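Local coordinates for Sn-glycerol-3-phosphate ABC transporter substrate-binding protein UspB (Mycobacterium tuberculosis, PDB 4MFI) that serves as the substrate-binding subunit of an ABC transporter and binds glycerophosphocholine, probably delivering it to the membrane permease for import, at residues A[278-281]-A[286-289]. Sequence-based numbering, arbitrary orientation.
Sequences GITA and DFGA
Ile-279 lays its CG2 methyl over one face of the Phe-287 ring, 4.0 Å from the ring centroid and 17° off the ring normal, a CH-pi contact. Both residues are buried, and their apolar contact is the tightly packed part. The methyl is displaced a little toward the rim, its closest ring atom being CZ, with 3.8 Å between Ile-279 CG2 and Phe-287 CZ. Branching at CB suits isoleucine to this place: with CG2 anti to the backbone N and CG1 beside it (chi1 -66°), one arm meets the ring while the side chain also packs on Tyr-158 and Phe-261. Phenylalanine is long enough to bridge the two segments, where the nearest CA atoms, those of Thr-280 and Phe-287, are 8.5 Å apart. The two elements are consecutive in the chain: helix 276-282 turns through a short loop into strand 287-290, which pairs antiparallel with strand 144-160 in the mixed sheet of this periplasmic-binding-protein fold, the helix packing on the sheet through Ile-279. Toward the solvent side the contact is thinner. Thr-280, exposed, touches the ring at its edge, with OG1 near the ring plane and 3.5 Å from Phe-287 CZ, and no hydrogen bond crosses between the segments. Threonine suits this exposed position on the helix because its hydroxyl donates a hydrogen bond to Leu-276 O, one turn earlier, while its side chain also touches Arg-367. That arginine makes a cation-pi interaction with the Phe-287 ring and donates a hydrogen bond from NH2 to Phe-287 O.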
ATOM      1  N   GLY A 278      12.669  -5.628   9.184  1.00 13.68           N
ATOM      2  CA  GLY A 278      13.988  -5.828   8.604  1.00 12.49           C
ATOM      3  C   GLY A 278      14.983  -4.751   9.004  1.00 11.97           C
ATOM      4  O   GLY A 278      16.142  -5.045   9.320  1.00 13.84           O
ATOM      5  N   ILE A 279      14.535  -3.501   8.986  1.00 10.60           N
ATOM      6  CA  ILE A 279      15.376  -2.393   9.416  1.00 11.49           C
ATOM      7  C   ILE A 279      15.720  -2.523  10.900  1.00 12.08           C
ATOM      8  O   ILE A 279      16.865  -2.317  11.302  1.00 13.03           O
ATOM      9  CB  ILE A 279      14.694  -1.041   9.113  1.00 10.25           C
ATOM     10  CG1 ILE A 279      14.582  -0.846   7.593  1.00 10.19           C
ATOM     11  CG2 ILE A 279      15.455   0.102   9.763  1.00 10.46           C
ATOM     12  CD1 ILE A 279      13.664   0.283   7.175  1.00 10.39           C
ATOM     13  N   THR A 280      14.734  -2.893  11.711  1.00 12.29           N
ATOM     14  CA  THR A 280      14.971  -3.066  13.142  1.00 13.33           C
ATOM     15  C   THR A 280      16.043  -4.127  13.397  1.00 14.41           C
ATOM     16  O   THR A 280      16.909  -3.960  14.260  1.00 16.38           O
ATOM     17  CB  THR A 280      13.675  -3.447  13.879  1.00 14.20           C
ATOM     18  OG1 THR A 280      12.692  -2.434  13.650  1.00 14.07           O
ATOM     19  CG2 THR A 280      13.929  -3.572  15.380  1.00 16.84           C
ATOM     20  N   ALA A 281      15.994  -5.211  12.630  1.00 15.87           N
ATOM     21  CA  ALA A 281      16.936  -6.312  12.806  1.00 17.63           C
ATOM     22  C   ALA A 281      18.353  -5.992  12.321  1.00 18.00           C
ATOM     23  O   ALA A 281      19.319  -6.576  12.807  1.00 21.44           O
ATOM     24  CB  ALA A 281      16.413  -7.562  12.117  1.00 19.73           C
ATOM     25  N   ASP A 286      20.563   4.006  16.548  1.00 10.83           N
ATOM     26  CA  ASP A 286      19.221   4.337  17.013  1.00 10.49           C
ATOM     27  C   ASP A 286      18.473   5.009  15.870  1.00  8.71           C
ATOM     28  O   ASP A 286      18.984   5.956  15.260  1.00  9.33           O
ATOM     29  CB  ASP A 286      19.307   5.285  18.209  1.00 13.15           C
ATOM     30  CG  ASP A 286      17.984   5.464  18.923  1.00 21.81           C
ATOM     31  OD1 ASP A 286      17.032   4.699  18.649  1.00 25.98           O
ATOM     32  OD2 ASP A 286      17.905   6.367  19.783  1.00 24.22           O
ATOM     33  N   PHE A 287      17.274   4.524  15.568  1.00  9.47           N
ATOM     34  CA  PHE A 287      16.468   5.148  14.529  1.00  8.31           C
ATOM     35  C   PHE A 287      15.047   5.416  14.997  1.00  8.22           C
ATOM     36  O   PHE A 287      14.533   4.773  15.926  1.00 10.02           O
ATOM     37  CB  PHE A 287      16.488   4.330  13.220  1.00  9.03           C
ATOM     38  CG  PHE A 287      15.665   3.069  13.266  1.00  8.67           C
ATOM     39  CD1 PHE A 287      16.199   1.896  13.776  1.00 10.86           C
ATOM     40  CD2 PHE A 287      14.370   3.053  12.769  1.00  9.28           C
ATOM     41  CE1 PHE A 287      15.448   0.734  13.815  1.00 11.70           C
ATOM     42  CE2 PHE A 287      13.606   1.892  12.805  1.00 10.00           C
ATOM     43  CZ  PHE A 287      14.149   0.729  13.324  1.00 11.56           C
ATOM     44  N   GLY A 288      14.421   6.391  14.355  1.00  6.86           N
ATOM     45  CA  GLY A 288      13.033   6.706  14.604  1.00  7.06           C
ATOM     46  C   GLY A 288      12.152   6.385  13.413  1.00  6.84           C
ATOM     47  O   GLY A 288      12.609   6.246  12.269  1.00  6.54           O
ATOM     48  N   ALA A 289      10.867   6.244  13.702  1.00  7.56           N
ATOM     49  CA  ALA A 289       9.839   6.161  12.682  1.00  7.82           C
ATOM     50  C   ALA A 289       8.878   7.305  12.929  1.00  8.03           C
ATOM     51  O   ALA A 289       8.544   7.598  14.074  1.00  9.55           O
ATOM     52  CB  ALA A 289       9.116   4.835  12.760  1.00  9.49           C
TER